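Local coordinates for protein ubiquinol-cytochrome C chaperone (Brucella abortus NCTC 8038, PDB 6RWT) that probably acts as an assembly chaperone, being a bacterial homologue of mitochondrial Cbp3, which interacts with newly synthesized cytochrome b during the building of respiratory complex III, at residues Glu22-Ala27 with Glu48-His53; Gln38-Pro43 with Asn134-Leu139; Gly113-Ala118 with Ala128-Arg133; Arg156-Glu161 with Ser173-Asp178. All coordinates share one frame; numbering follows the deposited sequence.

Contact 1 (Glu22-Ala27 with Glu48-His53)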
loop_
_atom_site.group_PDB
_atom_site.type_symbol
_atom_site.label_atom_id
_atom_site.label_comp_id
_atom_site.label_asym_id
_atom_site.label_seq_id
_atom_site.Cartn_x
_atom_site.Cartn_y
_atom_site.Cartn_z
ATOM N N GLU A 22 -3.720 9.655 -3.870
ATOM C CA GLU A 22 -2.564 10.453 -4.306
ATOM C C GLU A 22 -1.434 10.513 -3.267
ATOM O O GLU A 22 -0.255 10.445 -3.638
ATOM C CB GLU A 22 -3.008 11.851 -4.761
ATOM C CG GLU A 22 -3.765 11.779 -6.083
ATOM C CD GLU A 22 -4.193 13.123 -6.638
ATOM O OE1 GLU A 22 -4.422 14.077 -5.867
ATOM O OE2 GLU A 22 -4.326 13.211 -7.875
ATOM N N VAL A 23 -1.789 10.585 -1.981
ATOM C CA VAL A 23 -0.790 10.513 -0.899
ATOM C C VAL A 23 -0.058 9.163 -0.894
ATOM O O VAL A 23 1.176 9.119 -0.743
ATOM C CB VAL A 23 -1.402 10.806 0.495
ATOM C CG1 VAL A 23 -0.408 10.530 1.622
ATOM C CG2 VAL A 23 -1.848 12.261 0.582
ATOM N N ILE A 24 -0.812 8.076 -1.069
ATOM C CA ILE A 24 -0.236 6.719 -1.105
ATOM C C ILE A 24 0.734 6.581 -2.296
ATOM O O ILE A 24 1.865 6.095 -2.130
ATOM C CB ILE A 24 -1.348 5.632 -1.145
ATOM C CG1 ILE A 24 -2.199 5.696 0.127
ATOM C CG2 ILE A 24 -0.745 4.237 -1.292
ATOM C CD1 ILE A 24 -3.453 4.841 0.112
ATOM N N VAL A 25 0.302 7.029 -3.479
ATOM C CA VAL A 25 1.131 6.961 -4.695
ATOM C C VAL A 25 2.429 7.779 -4.536
ATOM O O VAL A 25 3.515 7.308 -4.892
ATOM C CB VAL A 25 0.328 7.410 -5.945
ATOM C CG1 VAL A 25 1.224 7.641 -7.159
ATOM C CG2 VAL A 25 -0.751 6.382 -6.276
ATOM N N ALA A 26 2.318 8.986 -3.987
ATOM C CA ALA A 26 3.494 9.834 -3.744
ATOM C C ALA A 26 4.481 9.172 -2.778
ATOM O O ALA A 26 5.697 9.199 -3.000
ATOM C CB ALA A 26 3.070 11.197 -3.214
ATOM N N ALA A 27 3.961 8.573 -1.711
ATOM C CA ALA A 27 4.819 7.864 -0.749
ATOM C C ALA A 27 5.604 6.711 -1.402
ATOM O O ALA A 27 6.786 6.534 -1.131
ATOM C CB ALA A 27 4.008 7.379 0.447
ATOM N N GLU A 48 5.982 -3.325 -6.256
ATOM C CA GLU A 48 6.278 -3.733 -4.872
ATOM C C GLU A 48 6.138 -2.536 -3.917
ATOM O O GLU A 48 5.615 -2.681 -2.810
ATOM C CB GLU A 48 7.671 -4.381 -4.730
ATOM C CG GLU A 48 7.883 -5.720 -5.450
ATOM C CD GLU A 48 6.921 -6.834 -5.037
ATOM O OE1 GLU A 48 6.352 -6.790 -3.924
ATOM O OE2 GLU A 48 6.745 -7.794 -5.830
ATOM N N MET A 49 6.583 -1.357 -4.339
ATOM C CA MET A 49 6.431 -0.160 -3.498
ATOM C C MET A 49 4.968 0.304 -3.399
ATOM O O MET A 49 4.502 0.648 -2.299
ATOM C CB MET A 49 7.347 0.984 -3.969
ATOM C CG MET A 49 8.851 0.727 -3.782
ATOM S SD MET A 49 9.359 0.441 -2.066
ATOM C CE MET A 49 9.343 -1.337 -2.016
ATOM N N LEU A 50 4.219 0.285 -4.499
ATOM C CA LEU A 50 2.802 0.672 -4.415
ATOM C C LEU A 50 2.010 -0.284 -3.508
ATOM O O LEU A 50 1.283 0.155 -2.620
ATOM C CB LEU A 50 2.159 0.770 -5.801
ATOM C CG LEU A 50 0.687 1.214 -5.835
ATOM C CD1 LEU A 50 0.481 2.630 -5.304
ATOM C CD2 LEU A 50 0.130 1.087 -7.242
ATOM N N SER A 51 2.171 -1.588 -3.736
ATOM C CA SER A 51 1.477 -2.607 -2.937
ATOM C C SER A 51 1.839 -2.547 -1.443
ATOM O O SER A 51 0.964 -2.727 -0.588
ATOM C CB SER A 51 1.711 -4.017 -3.516
ATOM O OG SER A 51 3.075 -4.391 -3.503
ATOM N N LEU A 52 3.111 -2.273 -1.131
ATOM C CA LEU A 52 3.529 -2.091 0.267
ATOM C C LEU A 52 2.755 -0.947 0.942
ATOM O O LEU A 52 2.286 -1.098 2.073
ATOM C CB LEU A 52 5.048 -1.844 0.346
ATOM C CG LEU A 52 5.645 -1.458 1.702
ATOM C CD1 LEU A 52 5.402 -2.551 2.733
ATOM C CD2 LEU A 52 7.139 -1.179 1.563
ATOM N N HIS A 53 2.647 0.191 0.251
ATOM C CA HIS A 53 1.986 1.379 0.811
ATOM C C HIS A 53 0.454 1.226 0.871
ATOM O O HIS A 53 -0.184 1.664 1.843
ATOM C CB HIS A 53 2.447 2.658 0.072
ATOM C CG HIS A 53 3.860 3.049 0.397
ATOM N ND1 HIS A 53 4.966 2.441 -0.166
ATOM C CD2 HIS A 53 4.342 3.968 1.266
ATOM C CE1 HIS A 53 6.065 2.980 0.342
ATOM N NE2 HIS A 53 5.712 3.899 1.222
#
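I24 and H53 face each other where helix 2-28 packs across helix 43-61; between the two segments the axes come within 8.9 Å, with 134° between their N-to-C directions. I24 works through CG2, the branch anti to its backbone N, which lies 3.8 Å from H53 CB. The two side chains run alongside each other, pointing opposite ways, and I24 also packs on I75 of helix 66-89 and on I54 and A57 of helix 43-61. V25 starts out pointing away from the partner helix, yet its CG2 still touches L50 CD1 at 4.1 Å. L50 holds its CG anti to the backbone N (chi1 -178°), which swings the branched end back toward V25; the same side chain also packs on F79 and D82 of helix 66-89, about 7 Å from a bound magnesium ion. A27 completes the contact at the imidazole: its CB is 3.5 Å from H53 CD2, and its carbonyl carbon lies over one ring face, toward the rim. The ring is fixed in rotation by its nitrogens. H53 ND1 gives a nearly straight bond to M49 O (2.8 Å, 164°) that lies in the ring plane, while H53 N reaches the same oxygen from the opposite face of its carbonyl plane. H53 NE2 is bonded to Y151 OH. No hydrogen bond joins the segments; they meet by van der Waals packing, including the imidazole against the A27 backbone, and the buried histidine finds polar partners elsewhere for both nitrogens. With the proton on ND1, a neutral ring would leave NE2 as an acceptor for the tyrosine.

Contact 2 (Gln38-Pro43 with Asn134-Leu139)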
loop_
_atom_site.group_PDB
_atom_site.type_symbol
_atom_site.label_atom_id
_atom_site.label_comp_id
_atom_site.label_asym_id
_atom_site.label_seq_id
_atom_site.Cartn_x
_atom_site.Cartn_y
_atom_site.Cartn_z
ATOM N N GLN A 38 18.262 0.317 -3.310
ATOM C CA GLN A 38 18.368 -0.643 -4.421
ATOM C C GLN A 38 17.086 -1.461 -4.672
ATOM O O GLN A 38 17.149 -2.607 -5.143
ATOM C CB GLN A 38 19.598 -1.565 -4.255
ATOM C CG GLN A 38 20.924 -0.819 -4.119
ATOM C CD GLN A 38 21.287 0.007 -5.343
ATOM O OE1 GLN A 38 21.749 1.142 -5.218
ATOM N NE2 GLN A 38 21.086 -0.554 -6.535
ATOM N N VAL A 39 15.926 -0.862 -4.390
ATOM C CA VAL A 39 14.657 -1.387 -4.927
ATOM C C VAL A 39 14.719 -1.193 -6.457
ATOM O O VAL A 39 15.050 -0.103 -6.920
ATOM C CB VAL A 39 13.405 -0.697 -4.330
ATOM C CG1 VAL A 39 12.136 -1.214 -5.006
ATOM C CG2 VAL A 39 13.322 -0.930 -2.826
ATOM N N PRO A 40 14.425 -2.244 -7.243
ATOM C CA PRO A 40 14.542 -2.082 -8.700
ATOM C C PRO A 40 13.568 -1.031 -9.264
ATOM O O PRO A 40 12.392 -1.039 -8.903
ATOM C CB PRO A 40 14.212 -3.482 -9.238
ATOM C CG PRO A 40 14.417 -4.407 -8.080
ATOM C CD PRO A 40 14.029 -3.618 -6.879
ATOM N N ASP A 41 14.054 -0.130 -10.127
ATOM C CA ASP A 41 13.193 0.873 -10.773
ATOM C C ASP A 41 12.674 0.258 -12.076
ATOM O O ASP A 41 13.090 0.636 -13.175
ATOM C CB ASP A 41 13.958 2.186 -11.003
ATOM C CG ASP A 41 13.052 3.346 -11.422
ATOM O OD1 ASP A 41 11.829 3.149 -11.621
ATOM O OD2 ASP A 41 13.578 4.479 -11.549
ATOM N N THR A 42 11.753 -0.695 -11.906
ATOM C CA THR A 42 11.220 -1.538 -12.976
ATOM C C THR A 42 9.717 -1.654 -12.781
ATOM O O THR A 42 9.206 -1.310 -11.705
ATOM C CB THR A 42 11.854 -2.945 -12.942
ATOM O OG1 THR A 42 11.443 -3.612 -11.742
ATOM C CG2 THR A 42 13.400 -2.853 -12.999
ATOM N N PRO A 43 8.981 -2.125 -13.804
ATOM C CA PRO A 43 7.535 -2.314 -13.581
ATOM C C PRO A 43 7.200 -3.128 -12.309
ATOM O O PRO A 43 6.317 -2.731 -11.530
ATOM C CB PRO A 43 7.086 -3.010 -14.866
ATOM C CG PRO A 43 7.992 -2.425 -15.907
ATOM C CD PRO A 43 9.336 -2.297 -15.227
ATOM N N ASN A 134 10.041 -10.813 -1.216
ATOM C CA ASN A 134 9.133 -10.164 -2.175
ATOM C C ASN A 134 9.835 -9.232 -3.169
ATOM O O ASN A 134 9.441 -9.185 -4.340
ATOM C CB ASN A 134 8.019 -9.388 -1.440
ATOM C CG ASN A 134 6.967 -10.299 -0.805
ATOM O OD1 ASN A 134 6.942 -11.520 -1.014
ATOM N ND2 ASN A 134 6.092 -9.700 -0.003
ATOM N N ILE A 135 10.860 -8.506 -2.715
ATOM C CA ILE A 135 11.455 -7.398 -3.495
ATOM C C ILE A 135 12.828 -7.712 -4.113
ATOM O O ILE A 135 13.074 -7.334 -5.258
ATOM C CB ILE A 135 11.537 -6.102 -2.648
ATOM C CG1 ILE A 135 10.150 -5.762 -2.078
ATOM C CG2 ILE A 135 12.070 -4.937 -3.482
ATOM C CD1 ILE A 135 10.136 -4.695 -0.998
ATOM N N ARG A 136 13.719 -8.373 -3.364
ATOM C CA ARG A 136 15.062 -8.750 -3.866
ATOM C C ARG A 136 15.362 -10.242 -3.647
ATOM O O ARG A 136 16.355 -10.596 -2.985
ATOM C CB ARG A 136 16.156 -7.870 -3.234
ATOM C CG ARG A 136 16.115 -6.395 -3.620
ATOM C CD ARG A 136 16.278 -6.156 -5.121
ATOM N NE ARG A 136 17.468 -6.802 -5.686
ATOM C CZ ARG A 136 18.693 -6.267 -5.744
ATOM N NH1 ARG A 136 18.928 -5.038 -5.282
ATOM N NH2 ARG A 136 19.685 -6.965 -6.279
ATOM N N PRO A 137 14.528 -11.129 -4.232
ATOM C CA PRO A 137 14.743 -12.577 -4.097
ATOM C C PRO A 137 16.035 -13.095 -4.741
ATOM O O PRO A 137 16.497 -14.184 -4.394
ATOM C CB PRO A 137 13.523 -13.177 -4.804
ATOM C CG PRO A 137 13.125 -12.150 -5.796
ATOM C CD PRO A 137 13.371 -10.845 -5.104
ATOM N N ASP A 138 16.591 -12.327 -5.677
ATOM C CA ASP A 138 17.907 -12.613 -6.260
ATOM C C ASP A 138 19.096 -12.538 -5.278
ATOM O O ASP A 138 20.163 -13.052 -5.596
ATOM C CB ASP A 138 18.172 -11.678 -7.453
ATOM C CG ASP A 138 18.182 -10.204 -7.060
ATOM O OD1 ASP A 138 17.151 -9.715 -6.538
ATOM O OD2 ASP A 138 19.213 -9.528 -7.281
ATOM N N LEU A 139 18.913 -11.885 -4.123
ATOM C CA LEU A 139 19.963 -11.759 -3.096
ATOM C C LEU A 139 19.641 -12.608 -1.870
ATOM O O LEU A 139 18.557 -12.478 -1.313
ATOM C CB LEU A 139 20.064 -10.303 -2.630
ATOM C CG LEU A 139 20.305 -9.206 -3.663
ATOM C CD1 LEU A 139 20.239 -7.851 -2.980
ATOM C CD2 LEU A 139 21.652 -9.391 -4.349
#
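V39 and I135 mark the nearest backbone approach, CA to CA 7.0 Å, between the irregular loop leading into helix 43-61 and the last turn of helix 124-135. On the loop side the chain makes an inverse gamma turn centred on D41 and reaches T42, the N-cap residue, whose OG1 bonds to G45 N. On the other side R136 leaves helical geometry and opens a type I beta turn to L139. Against this frame, V39 CG1 meets I135 CG2 at 4.0 Å, and P40 CD lies 4.1 Å from the same methyl, so one isoleucine branch serves both loop residues. P40 CD also rests 3.8 Å from R136 CD. The arginine chain is bent at chi2 (-60°) and again at chi3, which curls its end toward the loop. There R136 NH1 donates to Q38 O (3.0 Å, 141°), a somewhat bent bond whose acceptor sits near the guanidinium edge but tilted from its plane. Side-on, R136 NE and NH2 grip D138: NH2 to OD2 is 2.8 Å and essentially straight, and both carboxylate oxygens use their syn lone pairs. L139 CD1 lies over one guanidinium face. Three N-H bonds, one from each nitrogen, thus fix the orientation of the group; the carboxylate would offset its positive charge, while the remaining nitrogen ties the turn to the loop backbone.

Contact 3 (Gly113-Ala118 with Ala128-Arg133)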
loop_
_atom_site.group_PDB
_atom_site.type_symbol
_atom_site.label_atom_id
_atom_site.label_comp_id
_atom_site.label_asym_id
_atom_site.label_seq_id
_atom_site.Cartn_x
_atom_site.Cartn_y
_atom_site.Cartn_z
ATOM N N GLY A 113 0.509 -10.549 3.265
ATOM C CA GLY A 113 0.122 -11.140 4.557
ATOM C C GLY A 113 1.282 -11.307 5.531
ATOM O O GLY A 113 1.120 -11.087 6.733
ATOM N N ALA A 114 2.456 -11.674 5.006
ATOM C CA ALA A 114 3.678 -11.767 5.811
ATOM C C ALA A 114 4.060 -10.438 6.466
ATOM O O ALA A 114 4.570 -10.433 7.583
ATOM C CB ALA A 114 4.840 -12.297 4.982
ATOM N N TYR A 115 3.807 -9.320 5.779
ATOM C CA TYR A 115 4.040 -7.988 6.361
ATOM C C TYR A 115 3.129 -7.741 7.574
ATOM O O TYR A 115 3.573 -7.231 8.606
ATOM C CB TYR A 115 3.818 -6.850 5.334
ATOM C CG TYR A 115 4.647 -6.861 4.055
ATOM C CD1 TYR A 115 5.902 -7.474 3.987
ATOM C CD2 TYR A 115 4.186 -6.192 2.910
ATOM C CE1 TYR A 115 6.659 -7.439 2.825
ATOM C CE2 TYR A 115 4.943 -6.143 1.746
ATOM C CZ TYR A 115 6.168 -6.772 1.695
ATOM O OH TYR A 115 6.905 -6.720 0.525
ATOM N N GLY A 116 1.854 -8.099 7.432
ATOM C CA GLY A 116 0.883 -7.976 8.520
ATOM C C GLY A 116 1.238 -8.801 9.755
ATOM O O GLY A 116 1.185 -8.296 10.877
ATOM N N ALA A 117 1.598 -10.067 9.555
ATOM C CA ALA A 117 1.996 -10.934 10.679
ATOM C C ALA A 117 3.249 -10.408 11.387
ATOM O O ALA A 117 3.314 -10.393 12.617
ATOM C CB ALA A 117 2.221 -12.359 10.199
ATOM N N ALA A 118 4.239 -9.978 10.606
ATOM C CA ALA A 118 5.475 -9.429 11.168
ATOM C C ALA A 118 5.224 -8.142 11.969
ATOM O O ALA A 118 5.752 -7.989 13.070
ATOM C CB ALA A 118 6.514 -9.199 10.076
ATOM N N ALA A 128 12.041 -8.010 7.609
ATOM C CA ALA A 128 13.156 -7.908 6.643
ATOM C C ALA A 128 13.247 -9.122 5.713
ATOM O O ALA A 128 13.518 -8.967 4.515
ATOM C CB ALA A 128 14.479 -7.698 7.368
ATOM N N ALA A 129 13.004 -10.315 6.257
ATOM C CA ALA A 129 12.968 -11.550 5.458
ATOM C C ALA A 129 11.839 -11.531 4.414
ATOM O O ALA A 129 12.066 -11.904 3.259
ATOM C CB ALA A 129 12.844 -12.778 6.363
ATOM N N ALA A 130 10.641 -11.088 4.817
ATOM C CA ALA A 130 9.496 -10.954 3.900
ATOM C C ALA A 130 9.754 -9.909 2.798
ATOM O O ALA A 130 9.468 -10.147 1.616
ATOM C CB ALA A 130 8.233 -10.595 4.677
ATOM N N LEU A 131 10.309 -8.765 3.183
ATOM C CA LEU A 131 10.686 -7.733 2.207
ATOM C C LEU A 131 11.728 -8.245 1.189
ATOM O O LEU A 131 11.608 -7.964 -0.006
ATOM C CB LEU A 131 11.190 -6.471 2.913
ATOM C CG LEU A 131 10.149 -5.654 3.695
ATOM C CD1 LEU A 131 10.815 -4.654 4.625
ATOM C CD2 LEU A 131 9.191 -4.922 2.758
ATOM N N THR A 132 12.738 -8.984 1.669
ATOM C CA THR A 132 13.771 -9.562 0.797
ATOM C C THR A 132 13.151 -10.570 -0.172
ATOM O O THR A 132 13.411 -10.511 -1.370
ATOM C CB THR A 132 14.913 -10.232 1.621
ATOM O OG1 THR A 132 15.480 -9.285 2.538
ATOM C CG2 THR A 132 16.030 -10.757 0.721
ATOM N N ARG A 133 12.330 -11.477 0.365
ATOM C CA ARG A 133 11.609 -12.495 -0.421
ATOM C C ARG A 133 10.791 -11.858 -1.552
ATOM O O ARG A 133 10.856 -12.296 -2.698
ATOM C CB ARG A 133 10.681 -13.300 0.501
ATOM C CG ARG A 133 10.140 -14.598 -0.073
ATOM C CD ARG A 133 9.748 -15.585 1.033
ATOM N NE ARG A 133 8.643 -15.082 1.868
ATOM C CZ ARG A 133 8.674 -14.835 3.186
ATOM N NH1 ARG A 133 9.762 -15.030 3.933
ATOM N NH2 ARG A 133 7.571 -14.378 3.781
#
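Helices 100-120 and 124-135 pack as a nearly antiparallel helical hairpin, with A114 facing A130 across small side chains and Y115 reaching over to L131. In the two segments the axes run at 169° to each other and come within 9.3 Å, and the CA atoms of A114 and A130 are 6.2 Å apart. Their methyls meet at 3.8 Å from CB to CB. Beside them the Y115 ring presents its edge, near its own plane, to the A130 methyl, CD1 to CB 4.0 Å. The tyrosine has CG beside the backbone N (chi1 -58°), which carries the ring along toward the partner helix. L131 crosses it at about a right angle and sets CD2 3.6 Å from Y115 CE1, with CZ and OH of the ring also close to that methyl. At the outer rim R133, bent at chi3, folds back so that the A114 CB sits at the edge of its guanidinium, 3.6 Å from R133 NH2, while A130 CA lies over one face of the same group. L131 continues inward onto L148 of helix 145-161. No hydrogen bond links the two segments. The tyrosine hydroxyl instead bonds to N134 ND2, one residue beyond R133. Between these segments the hairpin is therefore held mainly by apolar contacts, and this polar bond gives the hydroxyl of the buried tyrosine a partner and probably steadies the ring against helix 124-135.

Contact 4 (Arg156-Glu161 with Ser173-Asp178)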
loop_
_atom_site.group_PDB
_atom_site.type_symbol
_atom_site.label_atom_id
_atom_site.label_comp_id
_atom_site.label_asym_id
_atom_site.label_seq_id
_atom_site.Cartn_x
_atom_site.Cartn_y
_atom_site.Cartn_z
ATOM N N ARG A 156 3.681 2.291 10.253
ATOM C CA ARG A 156 2.614 1.613 10.997
ATOM C C ARG A 156 2.285 2.403 12.269
ATOM O O ARG A 156 1.099 2.650 12.563
ATOM C CB ARG A 156 3.021 0.167 11.336
ATOM C CG ARG A 156 1.929 -0.715 11.954
ATOM C CD ARG A 156 1.683 -0.500 13.448
ATOM N NE ARG A 156 2.929 -0.466 14.212
ATOM C CZ ARG A 156 3.593 -1.533 14.654
ATOM N NH1 ARG A 156 3.144 -2.772 14.448
ATOM N NH2 ARG A 156 4.727 -1.352 15.326
ATOM N N ASP A 157 3.327 2.806 13.001
ATOM C CA ASP A 157 3.160 3.587 14.236
ATOM C C ASP A 157 2.452 4.921 13.970
ATOM O O ASP A 157 1.507 5.265 14.666
ATOM C CB ASP A 157 4.515 3.825 14.922
ATOM C CG ASP A 157 5.114 2.551 15.536
ATOM O OD1 ASP A 157 4.424 1.512 15.627
ATOM O OD2 ASP A 157 6.296 2.597 15.949
ATOM N N CYS A 158 2.890 5.646 12.944
ATOM C CA CYS A 158 2.272 6.928 12.578
ATOM C C CYS A 158 0.800 6.792 12.195
ATOM O O CYS A 158 -0.056 7.522 12.702
ATOM C CB CYS A 158 3.050 7.579 11.434
ATOM S SG CYS A 158 2.271 9.056 10.730
ATOM N N LEU A 159 0.507 5.844 11.311
ATOM C CA LEU A 159 -0.876 5.607 10.892
ATOM C C LEU A 159 -1.795 5.267 12.078
ATOM O O LEU A 159 -2.919 5.759 12.143
ATOM C CB LEU A 159 -0.948 4.520 9.806
ATOM C CG LEU A 159 -0.404 4.899 8.416
ATOM C CD1 LEU A 159 -0.213 3.650 7.567
ATOM C CD2 LEU A 159 -1.294 5.907 7.689
ATOM N N ARG A 160 -1.302 4.451 13.011
ATOM C CA ARG A 160 -2.085 4.029 14.184
ATOM C C ARG A 160 -2.487 5.202 15.082
ATOM O O ARG A 160 -3.572 5.195 15.678
ATOM C CB ARG A 160 -1.295 3.001 15.002
ATOM C CG ARG A 160 -2.073 2.372 16.156
ATOM C CD ARG A 160 -1.409 1.087 16.632
ATOM N NE ARG A 160 -0.032 1.318 17.064
ATOM C CZ ARG A 160 0.868 0.362 17.323
ATOM N NH1 ARG A 160 0.566 -0.937 17.210
ATOM N NH2 ARG A 160 2.098 0.714 17.700
ATOM N N GLU A 161 -1.612 6.201 15.172
ATOM C CA GLU A 161 -1.848 7.370 16.029
ATOM C C GLU A 161 -2.796 8.411 15.426
ATOM O O GLU A 161 -3.306 9.265 16.152
ATOM C CB GLU A 161 -0.521 8.037 16.395
ATOM C CG GLU A 161 0.317 7.244 17.379
ATOM C CD GLU A 161 1.450 8.071 17.952
ATOM O OE1 GLU A 161 2.240 8.636 17.162
ATOM O OE2 GLU A 161 1.546 8.164 19.193
ATOM N N SER A 173 -1.038 10.235 6.356
ATOM C CA SER A 173 0.364 10.560 6.080
ATOM C C SER A 173 1.277 9.363 6.346
ATOM O O SER A 173 0.951 8.471 7.144
ATOM C CB SER A 173 0.825 11.796 6.876
ATOM O OG SER A 173 0.677 11.607 8.269
ATOM N N TYR A 174 2.399 9.346 5.631
ATOM C CA TYR A 174 3.483 8.384 5.812
ATOM C C TYR A 174 4.727 9.138 6.281
ATOM O O TYR A 174 4.799 10.375 6.203
ATOM C CB TYR A 174 3.782 7.656 4.490
ATOM C CG TYR A 174 2.652 6.740 4.043
ATOM C CD1 TYR A 174 1.500 7.253 3.433
ATOM C CD2 TYR A 174 2.708 5.360 4.261
ATOM C CE1 TYR A 174 0.460 6.412 3.041
ATOM C CE2 TYR A 174 1.675 4.521 3.872
ATOM C CZ TYR A 174 0.540 5.045 3.266
ATOM O OH TYR A 174 -0.511 4.215 2.874
ATOM N N MET A 175 5.709 8.386 6.758
ATOM C CA MET A 175 6.980 8.979 7.173
ATOM C C MET A 175 7.785 9.442 5.947
ATOM O O MET A 175 7.607 8.912 4.848
ATOM C CB MET A 175 7.790 7.978 8.003
ATOM C CG MET A 175 7.106 7.484 9.280
ATOM S SD MET A 175 6.674 8.748 10.500
ATOM C CE MET A 175 8.306 9.328 10.958
ATOM N N ASP A 176 8.625 10.462 6.128
ATOM C CA ASP A 176 9.613 10.880 5.118
ATOM C C ASP A 176 10.793 9.907 5.199
ATOM O O ASP A 176 11.579 9.946 6.147
ATOM C CB ASP A 176 10.070 12.336 5.385
ATOM C CG ASP A 176 11.150 12.851 4.400
ATOM O OD1 ASP A 176 11.628 12.112 3.510
ATOM O OD2 ASP A 176 11.543 14.036 4.541
ATOM N N VAL A 177 10.928 9.047 4.190
ATOM C CA VAL A 177 12.000 8.045 4.162
ATOM C C VAL A 177 13.420 8.638 4.294
ATOM O O VAL A 177 14.309 7.966 4.808
ATOM C CB VAL A 177 11.871 7.105 2.922
ATOM C CG1 VAL A 177 12.245 7.824 1.634
ATOM C CG2 VAL A 177 12.710 5.843 3.108
ATOM N N ASP A 178 13.622 9.888 3.867
ATOM C CA ASP A 178 14.938 10.560 3.994
ATOM C C ASP A 178 15.383 10.828 5.442
ATOM O O ASP A 178 16.574 11.038 5.692
ATOM C CB ASP A 178 14.944 11.884 3.219
ATOM C CG ASP A 178 14.814 11.695 1.717
ATOM O OD1 ASP A 178 15.366 10.716 1.182
ATOM O OD2 ASP A 178 14.165 12.542 1.064
#
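An extended C-terminal loop is laid over helix 145-161, with S173 to M175 lying against C158 and L159, and ends in an Asx turn that opens a short 3-10 segment. C158 points at the loop. Its SG, anti to the backbone N (chi1 172°), sits alongside S173, 3.9 Å from both O and OG, contacts of packing rather than hydrogen bonds. The C158 CB lies 3.9 Å from the sulfur of M175, SD, whose chain is bent at chi2 and chi3 and also packs on Q154. L159 brings its branched end to the loop backbone: CD2 is 3.5 Å from S173 O, and CD1 is 4.2 Å from Y174 CE2. The Y174 side chain leaves the backbone pointing away from segment 156-161, but its ring comes back to L159 and goes on to touch A27 of helix 2-28 and L56 of helix 43-61. Its OH bonds to H53 O, and the Y174 and H53 rings meet with planes at about 55°. The loop is thus pinned to three helices. On another side of helix 145-161, R156 grips D157 side-on, NE and NH2 both donating to OD1 from one face of the carboxylate. R160 NH2 adds its charge 3.2 Å from the same D157 OD1, though no N-H of it points there, so this oxygen probably has a strongly positive environment. R156 NH1 goes on to L119 O. Beyond M175, the Asx turn closes with D178 N donating to D176 OD1 at 3.0 Å, from above the carboxylate plane.

How the contacts relate
The centre of contact 1 lies about 5 Å from the centre of the chain, and each of the others touches it. M49 CE of contact 1 meets I135 CD1 of contact 2 at 3.6 Å, and M49 CG lies 4.0 Å from V39 CG1. Contact 3 joins through L52 CD1 and Y115 CE2, 3.8 Å apart. Contact 4 reaches in with Y174, whose CG is 3.9 Å from A27 CB. Contacts 2 and 3 share helix 124-135, with centres about 14 Å apart. Contact 4 touches neither: its nearest atoms stay about 9 Å from contact 2 and about 6 Å from contact 3. A glycerol, probably from crystallisation, lies about 3 Å from the P40 side chain of contact 2; the magnesium ion lies near contact 1.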